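Local atomic coordinates of putative acetyltransferase (PDB entry 3D9W), a protein that probably transfers acetyl groups to arylamines, as a member of the arylamine N-acetyltransferase family. Residues F223-H228 and H232-G237. Numbering follows the deposited sequence.
Sequences FLQRFH and HHVLDG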
ATOM      1  N   PHE A 223      -3.990   0.525  12.909  1.00 25.56           N
ATOM      2  CA  PHE A 223      -2.723   0.181  12.282  1.00 24.50           C
ATOM      3  C   PHE A 223      -2.441   1.255  11.232  1.00 24.17           C
ATOM      4  O   PHE A 223      -3.024   1.252  10.146  1.00 25.01           O
ATOM      5  CB  PHE A 223      -2.782  -1.196  11.635  1.00 24.15           C
ATOM      6  CG  PHE A 223      -1.451  -1.682  11.164  1.00 24.91           C
ATOM      7  CD1 PHE A 223      -0.468  -2.042  12.077  1.00 25.21           C
ATOM      8  CD2 PHE A 223      -1.151  -1.714   9.811  1.00 26.16           C
ATOM      9  CE1 PHE A 223       0.794  -2.419  11.648  1.00 25.14           C
ATOM     10  CE2 PHE A 223       0.105  -2.088   9.372  1.00 26.63           C
ATOM     11  CZ  PHE A 223       1.080  -2.440  10.291  1.00 26.02           C
ATOM     12  N   LEU A 224      -1.551   2.182  11.567  1.00 22.49           N
ATOM     13  CA  LEU A 224      -1.225   3.282  10.671  1.00 21.05           C
ATOM     14  C   LEU A 224       0.246   3.344  10.269  1.00 21.24           C
ATOM     15  O   LEU A 224       1.150   3.089  11.071  1.00 21.66           O
ATOM     16  CB  LEU A 224      -1.600   4.608  11.334  1.00 20.65           C
ATOM     17  CG  LEU A 224      -2.921   4.664  12.098  1.00 19.61           C
ATOM     18  CD1 LEU A 224      -3.082   6.020  12.761  1.00 17.30           C
ATOM     19  CD2 LEU A 224      -4.064   4.386  11.144  1.00 19.31           C
ATOM     20  N   GLN A 225       0.482   3.685   9.015  1.00 19.40           N
ATOM     21  CA  GLN A 225       1.836   3.835   8.542  1.00 18.65           C
ATOM     22  C   GLN A 225       1.871   5.139   7.770  1.00 19.92           C
ATOM     23  O   GLN A 225       0.861   5.571   7.218  1.00 19.98           O
ATOM     24  CB  GLN A 225       2.233   2.694   7.616  1.00 18.43           C
ATOM     25  CG  GLN A 225       2.145   1.329   8.219  1.00 17.83           C
ATOM     26  CD  GLN A 225       2.600   0.271   7.251  1.00 18.81           C
ATOM     27  OE1 GLN A 225       3.794   0.131   6.979  1.00 19.38           O
ATOM     28  NE2 GLN A 225       1.646  -0.474   6.704  1.00 16.11           N
ATOM     29  N   ARG A 226       3.027   5.786   7.774  1.00 19.38           N
ATOM     30  CA  ARG A 226       3.222   7.021   7.036  1.00 19.07           C
ATOM     31  C   ARG A 226       4.609   6.801   6.478  1.00 19.65           C
ATOM     32  O   ARG A 226       5.534   6.460   7.218  1.00 19.12           O
ATOM     33  CB  ARG A 226       3.197   8.236   7.963  1.00 18.38           C
ATOM     34  CG  ARG A 226       3.269   9.554   7.220  1.00 16.74           C
ATOM     35  CD  ARG A 226       2.077   9.718   6.306  1.00 17.21           C
ATOM     36  NE  ARG A 226       2.051  11.044   5.703  1.00 19.36           N
ATOM     37  CZ  ARG A 226       2.662  11.373   4.570  1.00 18.62           C
ATOM     38  NH1 ARG A 226       3.350  10.467   3.892  1.00 18.50           N
ATOM     39  NH2 ARG A 226       2.603  12.617   4.126  1.00 17.96           N
ATOM     40  N   PHE A 227       4.767   6.965   5.173  1.00 19.53           N
ATOM     41  CA  PHE A 227       6.070   6.714   4.586  1.00 19.79           C
ATOM     42  C   PHE A 227       6.760   7.927   3.977  1.00 20.82           C
ATOM     43  O   PHE A 227       6.186   8.651   3.161  1.00 21.74           O
ATOM     44  CB  PHE A 227       5.956   5.603   3.546  1.00 16.69           C
ATOM     45  CG  PHE A 227       7.269   5.118   3.045  1.00 15.09           C
ATOM     46  CD1 PHE A 227       8.202   4.593   3.927  1.00 13.01           C
ATOM     47  CD2 PHE A 227       7.592   5.208   1.693  1.00 14.27           C
ATOM     48  CE1 PHE A 227       9.440   4.168   3.474  1.00 13.07           C
ATOM     49  CE2 PHE A 227       8.829   4.785   1.229  1.00 12.89           C
ATOM     50  CZ  PHE A 227       9.757   4.264   2.124  1.00 13.25           C
ATOM     51  N   HIS A 228       8.002   8.137   4.395  1.00 20.45           N
ATOM     52  CA  HIS A 228       8.808   9.240   3.901  1.00 21.91           C
ATOM     53  C   HIS A 228      10.037   8.661   3.192  1.00 22.73           C
ATOM     54  O   HIS A 228      10.346   7.476   3.348  1.00 23.00           O
ATOM     55  CB  HIS A 228       9.212  10.156   5.062  1.00 21.33           C
ATOM     56  CG  HIS A 228       8.047  10.819   5.741  1.00 22.06           C
ATOM     57  ND1 HIS A 228       7.218  11.712   5.097  1.00 20.20           N
ATOM     58  CD2 HIS A 228       7.572  10.712   7.006  1.00 21.51           C
ATOM     59  CE1 HIS A 228       6.284  12.126   5.934  1.00 20.61           C
ATOM     60  NE2 HIS A 228       6.477  11.537   7.100  1.00 21.12           N
ATOM     61  N   HIS A 232      10.139   5.921   8.178  1.00 22.07           N
ATOM     62  CA  HIS A 232       8.872   5.206   8.121  1.00 19.33           C
ATOM     63  C   HIS A 232       8.242   5.200   9.507  1.00 17.78           C
ATOM     64  O   HIS A 232       8.835   4.717  10.462  1.00 16.03           O
ATOM     65  CB  HIS A 232       9.147   3.776   7.641  1.00 18.73           C
ATOM     66  CG  HIS A 232       7.940   2.893   7.594  1.00 18.49           C
ATOM     67  ND1 HIS A 232       8.005   1.538   7.842  1.00 19.32           N
ATOM     68  CD2 HIS A 232       6.647   3.158   7.291  1.00 19.28           C
ATOM     69  CE1 HIS A 232       6.805   1.007   7.695  1.00 18.80           C
ATOM     70  NE2 HIS A 232       5.962   1.967   7.360  1.00 19.92           N
ATOM     71  N   HIS A 233       7.045   5.758   9.615  1.00 17.35           N
ATOM     72  CA  HIS A 233       6.343   5.790  10.887  1.00 17.55           C
ATOM     73  C   HIS A 233       5.317   4.676  10.881  1.00 18.41           C
ATOM     74  O   HIS A 233       4.731   4.379   9.848  1.00 17.97           O
ATOM     75  CB  HIS A 233       5.597   7.109  11.084  1.00 19.08           C
ATOM     76  CG  HIS A 233       6.483   8.305  11.243  1.00 20.15           C
ATOM     77  ND1 HIS A 233       7.366   8.449  12.294  1.00 20.21           N
ATOM     78  CD2 HIS A 233       6.599   9.430  10.498  1.00 19.58           C
ATOM     79  CE1 HIS A 233       7.987   9.610  12.187  1.00 19.48           C
ATOM     80  NE2 HIS A 233       7.540  10.223  11.107  1.00 21.28           N
ATOM     81  N   VAL A 234       5.095   4.066  12.039  1.00 19.81           N
ATOM     82  CA  VAL A 234       4.108   3.000  12.168  1.00 20.25           C
ATOM     83  C   VAL A 234       3.412   3.032  13.523  1.00 21.45           C
ATOM     84  O   VAL A 234       4.059   3.149  14.563  1.00 20.70           O
ATOM     85  CB  VAL A 234       4.746   1.594  12.002  1.00 21.83           C
ATOM     86  CG1 VAL A 234       3.703   0.510  12.264  1.00 19.56           C
ATOM     87  CG2 VAL A 234       5.313   1.439  10.611  1.00 20.91           C
ATOM     88  N   LEU A 235       2.086   2.947  13.498  1.00 22.91           N
ATOM     89  CA  LEU A 235       1.304   2.893  14.730  1.00 23.44           C
ATOM     90  C   LEU A 235       0.626   1.527  14.767  1.00 24.31           C
ATOM     91  O   LEU A 235      -0.246   1.242  13.954  1.00 24.68           O
ATOM     92  CB  LEU A 235       0.241   3.990  14.787  1.00 22.48           C
ATOM     93  CG  LEU A 235      -0.591   3.864  16.071  1.00 22.14           C
ATOM     94  CD1 LEU A 235       0.312   3.952  17.297  1.00 22.90           C
ATOM     95  CD2 LEU A 235      -1.630   4.947  16.117  1.00 22.19           C
ATOM     96  N   ASP A 236       1.046   0.685  15.706  1.00 25.95           N
ATOM     97  CA  ASP A 236       0.506  -0.662  15.853  1.00 26.44           C
ATOM     98  C   ASP A 236      -0.125  -0.779  17.242  1.00 26.21           C
ATOM     99  O   ASP A 236       0.475  -1.322  18.178  1.00 25.84           O
ATOM    100  CB  ASP A 236       1.641  -1.681  15.674  1.00 26.99           C
ATOM    101  CG  ASP A 236       1.149  -3.123  15.638  1.00 29.10           C
ATOM    102  OD1 ASP A 236      -0.004  -3.365  15.206  1.00 28.42           O
ATOM    103  OD2 ASP A 236       1.939  -4.016  16.021  1.00 30.63           O
ATOM    104  N   GLY A 237      -1.347  -0.264  17.354  1.00 25.35           N
ATOM    105  CA  GLY A 237      -2.054  -0.268  18.618  1.00 23.02           C
ATOM    106  C   GLY A 237      -1.614   0.982  19.343  1.00 22.15           C
ATOM    107  O   GLY A 237      -1.926   2.092  18.921  1.00 21.65           O
TER
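Leu224 and Leu235 face each other as a hydrogen-bonded antiparallel pair, N of Leu224 to O of Leu235, 2.9 Å. Arg226 and His233 form the next such pair, N of His233 to O of Arg226 at 2.9 Å. The leucine branches run side by side, CD1 of Leu224 3.8 Å from CD2 of Leu235, and both touch helix 259-265, where branched apolar chains suit a buried face. Beside them, Arg226 is long enough to carry its guanidinium away from strand 232-236, with the His228 ring over one face, to a salt bridge with Asp268 and a hydrogen bond to the carbonyl of Thr47.

On the other face, His232 binds the Gln225 amide: its NE2 donates to OE1 at 2.9 Å, in the ring plane but bent (132° at the hydrogen). Having CG anti to the backbone N (chi1 177°) swings the imidazole toward the neighbouring strand. Gln225 can accept here while its NE2 donates to the carbonyl of Phe139. Phe227 meets His232 in an offset edge-to-face pair, its edge toward the imidazole, planes 77° apart; Val234 CG2 lies over one face of that ring, offset toward its rim.

Packing is looser toward the partly exposed Phe223 and Asp236, where Asp236 OD1 lies at the phenyl edge, 3.4 Å from Phe223 CD1, and Val234 CG1 only grazes Phe223 CE1. Together the strands make a beta hairpin, the outer part of a four-stranded antiparallel sheet within the arylamine N-acetyltransferase fold.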